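Local coordinates for protein PtLCIB4 H88A mutant (Phaeodactylum tricornutum, PDB 5B5Z) that binds zinc and, as a diatom homolog of LCIB in a beta-carbonic anhydrase family, probably catalyses the reversible hydration of CO2, at residues Gly105-Ser119 with Asp235-Pro249. Residues are numbered along the deposited sequence; the frame is centred on the assembly and turned at random.
With ZN (zinc ion), chain C.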
loop_
_atom_site.group_PDB
_atom_site.type_symbol
_atom_site.label_atom_id
_atom_site.label_comp_id
_atom_site.label_asym_id
_atom_site.label_seq_id
_atom_site.Cartn_x
_atom_site.Cartn_y
_atom_site.Cartn_z
ATOM N N GLY A 105 12.222 -21.780 -5.483
ATOM C CA GLY A 105 12.045 -22.231 -6.850
ATOM C C GLY A 105 10.852 -21.642 -7.591
ATOM O O GLY A 105 10.553 -22.066 -8.708
ATOM N N GLY A 106 10.178 -20.666 -6.979
ATOM C CA GLY A 106 8.986 -20.072 -7.564
ATOM C C GLY A 106 9.228 -18.717 -8.197
ATOM O O GLY A 106 10.365 -18.317 -8.427
ATOM N N SER A 107 8.151 -17.991 -8.464
ATOM C CA SER A 107 8.272 -16.746 -9.207
ATOM C C SER A 107 7.387 -15.667 -8.618
ATOM O O SER A 107 6.590 -15.936 -7.723
ATOM C CB SER A 107 7.905 -16.964 -10.675
ATOM O OG SER A 107 8.855 -17.792 -11.315
ATOM N N CYS A 108 7.549 -14.443 -9.124
ATOM C CA CYS A 108 6.701 -13.321 -8.744
ATOM C C CYS A 108 5.793 -12.910 -9.904
ATOM O O CYS A 108 6.144 -13.055 -11.076
ATOM C CB CYS A 108 7.554 -12.122 -8.307
ATOM S SG CYS A 108 6.621 -10.574 -8.040
ATOM N N LEU A 109 4.620 -12.402 -9.553
ATOM C CA LEU A 109 3.740 -11.758 -10.518
ATOM C C LEU A 109 3.493 -10.339 -10.033
ATOM O O LEU A 109 2.920 -10.160 -8.969
ATOM C CB LEU A 109 2.421 -12.504 -10.652
ATOM C CG LEU A 109 1.309 -11.741 -11.382
ATOM C CD1 LEU A 109 1.691 -11.368 -12.814
ATOM C CD2 LEU A 109 0.020 -12.557 -11.347
ATOM N N LEU A 110 3.958 -9.355 -10.797
ATOM C CA LEU A 110 3.749 -7.938 -10.483
ATOM C C LEU A 110 2.649 -7.339 -11.346
ATOM O O LEU A 110 2.701 -7.421 -12.564
ATOM C CB LEU A 110 5.048 -7.151 -10.683
ATOM C CG LEU A 110 4.945 -5.636 -10.509
ATOM C CD1 LEU A 110 4.706 -5.281 -9.048
ATOM C CD2 LEU A 110 6.205 -4.987 -11.032
ATOM N N ILE A 111 1.635 -6.774 -10.694
ATOM C CA ILE A 111 0.553 -6.042 -11.368
ATOM C C ILE A 111 0.719 -4.561 -11.066
ATOM O O ILE A 111 0.685 -4.172 -9.904
ATOM C CB ILE A 111 -0.865 -6.468 -10.878
ATOM C CG1 ILE A 111 -0.992 -7.993 -10.736
ATOM C CG2 ILE A 111 -1.968 -5.857 -11.771
ATOM C CD1 ILE A 111 -0.926 -8.760 -12.054
ATOM N N TYR A 112 0.899 -3.725 -12.084
ATOM C CA TYR A 112 1.035 -2.289 -11.827
ATOM C C TYR A 112 0.216 -1.488 -12.810
ATOM O O TYR A 112 -0.115 -1.964 -13.882
ATOM C CB TYR A 112 2.506 -1.841 -11.898
ATOM C CG TYR A 112 3.124 -1.768 -13.284
ATOM C CD1 TYR A 112 3.747 -2.874 -13.858
ATOM C CD2 TYR A 112 3.132 -0.576 -13.982
ATOM C CE1 TYR A 112 4.328 -2.796 -15.130
ATOM C CE2 TYR A 112 3.705 -0.484 -15.256
ATOM C CZ TYR A 112 4.293 -1.597 -15.820
ATOM O OH TYR A 112 4.873 -1.501 -17.083
ATOM N N GLY A 113 -0.079 -0.258 -12.435
ATOM C CA GLY A 113 -0.780 0.600 -13.357
ATOM C C GLY A 113 -1.190 1.907 -12.760
ATOM O O GLY A 113 -1.235 2.097 -11.545
ATOM N N SER A 114 -1.526 2.819 -13.661
ATOM C CA SER A 114 -2.230 4.016 -13.286
ATOM C C SER A 114 -3.701 3.682 -13.122
ATOM O O SER A 114 -4.128 2.568 -13.382
ATOM C CB SER A 114 -2.063 5.076 -14.369
ATOM O OG SER A 114 -2.613 4.588 -15.591
ATOM N N HIS A 115 -4.492 4.645 -12.694
ATOM C CA HIS A 115 -5.940 4.417 -12.716
ATOM C C HIS A 115 -6.695 5.708 -13.016
ATOM O O HIS A 115 -6.136 6.805 -12.955
ATOM C CB HIS A 115 -6.440 3.784 -11.399
ATOM C CG HIS A 115 -6.520 4.732 -10.245
ATOM N ND1 HIS A 115 -7.697 5.003 -9.578
ATOM C CD2 HIS A 115 -5.563 5.461 -9.627
ATOM C CE1 HIS A 115 -7.458 5.875 -8.612
ATOM N NE2 HIS A 115 -6.169 6.155 -8.603
ATOM N N VAL A 116 -7.970 5.559 -13.344
ATOM C CA VAL A 116 -8.801 6.705 -13.694
ATOM C C VAL A 116 -10.260 6.345 -13.457
ATOM O O VAL A 116 -10.669 5.218 -13.732
ATOM C CB VAL A 116 -8.573 7.133 -15.161
ATOM C CG1 VAL A 116 -8.897 5.996 -16.128
ATOM C CG2 VAL A 116 -9.379 8.381 -15.473
ATOM N N GLY A 117 -11.020 7.292 -12.921
ATOM C CA GLY A 117 -12.448 7.110 -12.736
ATOM C C GLY A 117 -13.225 7.490 -13.981
ATOM O O GLY A 117 -12.815 8.366 -14.737
ATOM N N VAL A 118 -14.325 6.792 -14.212
ATOM C CA VAL A 118 -15.245 7.205 -15.267
ATOM C C VAL A 118 -16.643 7.160 -14.649
ATOM O O VAL A 118 -16.988 6.204 -13.963
ATOM C CB VAL A 118 -15.127 6.318 -16.525
ATOM C CG1 VAL A 118 -15.438 4.851 -16.219
ATOM C CG2 VAL A 118 -16.040 6.872 -17.638
ATOM N N SER A 119 -17.418 8.218 -14.854
ATOM C CA SER A 119 -18.666 8.382 -14.114
ATOM C C SER A 119 -19.839 7.719 -14.822
ATOM O O SER A 119 -19.703 7.200 -15.928
ATOM C CB SER A 119 -18.977 9.862 -13.894
ATOM O OG SER A 119 -19.338 10.493 -15.113
ATOM N N ASP A 235 16.362 -19.920 -11.339
ATOM C CA ASP A 235 15.232 -20.399 -12.127
ATOM C C ASP A 235 14.023 -19.480 -11.979
ATOM O O ASP A 235 13.072 -19.553 -12.760
ATOM C CB ASP A 235 14.857 -21.818 -11.707
ATOM C CG ASP A 235 14.427 -21.896 -10.253
ATOM O OD1 ASP A 235 15.159 -21.368 -9.384
ATOM O OD2 ASP A 235 13.354 -22.477 -9.980
ATOM N N GLY A 236 14.066 -18.623 -10.965
ATOM C CA GLY A 236 12.951 -17.750 -10.655
ATOM C C GLY A 236 12.714 -16.704 -11.725
ATOM O O GLY A 236 13.651 -16.221 -12.361
ATOM N N GLN A 237 11.450 -16.349 -11.918
ATOM C CA GLN A 237 11.093 -15.361 -12.920
ATOM C C GLN A 237 10.290 -14.242 -12.300
ATOM O O GLN A 237 9.834 -14.357 -11.164
ATOM C CB GLN A 237 10.278 -15.996 -14.041
ATOM C CG GLN A 237 11.005 -17.070 -14.809
ATOM C CD GLN A 237 10.087 -17.784 -15.774
ATOM O OE1 GLN A 237 8.877 -17.871 -15.547
ATOM N NE2 GLN A 237 10.654 -18.293 -16.862
ATOM N N ILE A 238 10.112 -13.176 -13.073
ATOM C CA ILE A 238 9.147 -12.136 -12.753
ATOM C C ILE A 238 8.193 -11.969 -13.923
ATOM O O ILE A 238 8.612 -11.638 -15.034
ATOM C CB ILE A 238 9.807 -10.770 -12.481
ATOM C CG1 ILE A 238 11.015 -10.925 -11.563
ATOM C CG2 ILE A 238 8.768 -9.799 -11.913
ATOM C CD1 ILE A 238 11.986 -9.779 -11.655
ATOM N N ALA A 239 6.919 -12.224 -13.680
ATOM C CA ALA A 239 5.886 -11.973 -14.660
ATOM C C ALA A 239 5.338 -10.599 -14.345
ATOM O O ALA A 239 5.214 -10.235 -13.182
ATOM C CB ALA A 239 4.792 -13.022 -14.607
ATOM N N VAL A 240 5.017 -9.847 -15.388
ATOM C CA VAL A 240 4.634 -8.455 -15.232
ATOM C C VAL A 240 3.354 -8.190 -15.998
ATOM O O VAL A 240 3.261 -8.539 -17.182
ATOM C CB VAL A 240 5.737 -7.519 -15.772
ATOM C CG1 VAL A 240 5.289 -6.079 -15.720
ATOM C CG2 VAL A 240 7.050 -7.732 -15.006
ATOM N N VAL A 241 2.360 -7.596 -15.337
ATOM C CA VAL A 241 1.193 -7.057 -16.025
ATOM C C VAL A 241 1.101 -5.563 -15.736
ATOM O O VAL A 241 0.990 -5.172 -14.582
ATOM C CB VAL A 241 -0.096 -7.745 -15.577
ATOM C CG1 VAL A 241 -1.296 -7.108 -16.247
ATOM C CG2 VAL A 241 -0.031 -9.232 -15.911
ATOM N N GLY A 242 1.149 -4.726 -16.769
ATOM C CA GLY A 242 1.067 -3.291 -16.543
ATOM C C GLY A 242 0.020 -2.668 -17.422
ATOM O O GLY A 242 -0.233 -3.123 -18.533
ATOM N N GLY A 243 -0.636 -1.643 -16.915
ATOM C CA GLY A 243 -1.619 -0.956 -17.735
ATOM C C GLY A 243 -2.369 0.128 -16.999
ATOM O O GLY A 243 -1.830 0.798 -16.111
ATOM N N ILE A 244 -3.635 0.280 -17.368
ATOM C CA ILE A 244 -4.493 1.333 -16.846
ATOM C C ILE A 244 -5.750 0.740 -16.239
ATOM O O ILE A 244 -6.522 0.065 -16.912
ATOM C CB ILE A 244 -4.897 2.344 -17.957
ATOM C CG1 ILE A 244 -3.630 2.933 -18.592
ATOM C CG2 ILE A 244 -5.825 3.415 -17.367
ATOM C CD1 ILE A 244 -3.888 3.708 -19.842
ATOM N N GLN A 245 -5.923 0.982 -14.943
ATOM C CA GLN A 245 -7.066 0.536 -14.193
ATOM C C GLN A 245 -8.208 1.543 -14.368
ATOM O O GLN A 245 -8.021 2.744 -14.157
ATOM C CB GLN A 245 -6.632 0.379 -12.728
ATOM C CG GLN A 245 -7.672 0.001 -11.745
ATOM C CD GLN A 245 -7.049 -0.249 -10.382
ATOM O OE1 GLN A 245 -5.943 0.249 -10.072
ATOM N NE2 GLN A 245 -7.745 -1.017 -9.563
ATOM N N ILE A 246 -9.380 1.066 -14.768
ATOM C CA ILE A 246 -10.514 1.961 -14.978
ATOM C C ILE A 246 -11.585 1.705 -13.923
ATOM O O ILE A 246 -12.176 0.632 -13.867
ATOM C CB ILE A 246 -11.092 1.807 -16.397
ATOM C CG1 ILE A 246 -10.012 2.164 -17.423
ATOM C CG2 ILE A 246 -12.329 2.685 -16.574
ATOM C CD1 ILE A 246 -10.465 1.983 -18.881
ATOM N N ASN A 247 -11.788 2.687 -13.056
ATOM C CA ASN A 247 -12.713 2.546 -11.942
ATOM C C ASN A 247 -14.088 3.089 -12.312
ATOM O O ASN A 247 -14.246 4.276 -12.600
ATOM C CB ASN A 247 -12.160 3.258 -10.710
ATOM C CG ASN A 247 -10.784 2.757 -10.336
ATOM O OD1 ASN A 247 -9.828 3.522 -10.266
ATOM N ND2 ASN A 247 -10.671 1.466 -10.151
ATOM N N THR A 248 -15.080 2.209 -12.279
ATOM C CA THR A 248 -16.420 2.526 -12.759
ATOM C C THR A 248 -17.413 2.599 -11.596
ATOM O O THR A 248 -17.081 2.199 -10.484
ATOM C CB THR A 248 -16.875 1.460 -13.754
ATOM O OG1 THR A 248 -16.876 0.197 -13.088
ATOM C CG2 THR A 248 -15.926 1.411 -14.966
ATOM N N PRO A 249 -18.636 3.111 -11.841
ATOM C CA PRO A 249 -19.646 3.108 -10.773
ATOM C C PRO A 249 -19.893 1.715 -10.169
ATOM O O PRO A 249 -19.577 0.695 -10.786
ATOM C CB PRO A 249 -20.897 3.634 -11.484
ATOM C CG PRO A 249 -20.354 4.536 -12.547
ATOM C CD PRO A 249 -19.113 3.825 -13.042
HETATM ZN ZN ZN C . -5.111 7.505 -7.428
HETATM O O HOH W 1 -3.475 2.286 -9.781
HETATM O O HOH W 2 -6.546 8.435 -6.559
#
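H115 gives its ND1 hydrogen to OD1 of N247 at 2.7 Å, in the imidazole plane and almost head-on to the amide C=O, with ring and amide planes turned 62° apart. NE2, at the far side of the same ring, binds zinc at 2.1 Å, alongside C59, C139 and a water. With CG of H115 between its backbone N and carbonyl carbon (chi1 76°), a chi2 of 120° presents ND1 to N247. D254 in turn takes a hydrogen bond from ND2 of N247.

Beneath these side chains, strands 107-117 and 238-247 run parallel in register as neighbours in a mixed sheet, 52-57 pairing beyond the first and antiparallel 255-264 beyond the second. Their hydrogen bonds alternate from C108 to V118; only S114 N to G243 O is weak. Near the middle, CA of G242 lies over a face of the Y112 ring, 3.7 Å from its centroid, a CH-pi contact, while CG1 of V240 meets the ring edge at CE1 (3.5 Å). Water 1 bridges G113 O and Q245 OE1.

Zinc and N247 thus hold the H115 ring from its two nitrogens, D254 holds the amide, and the ND1 bond probably makes NE2 a stronger donor to zinc.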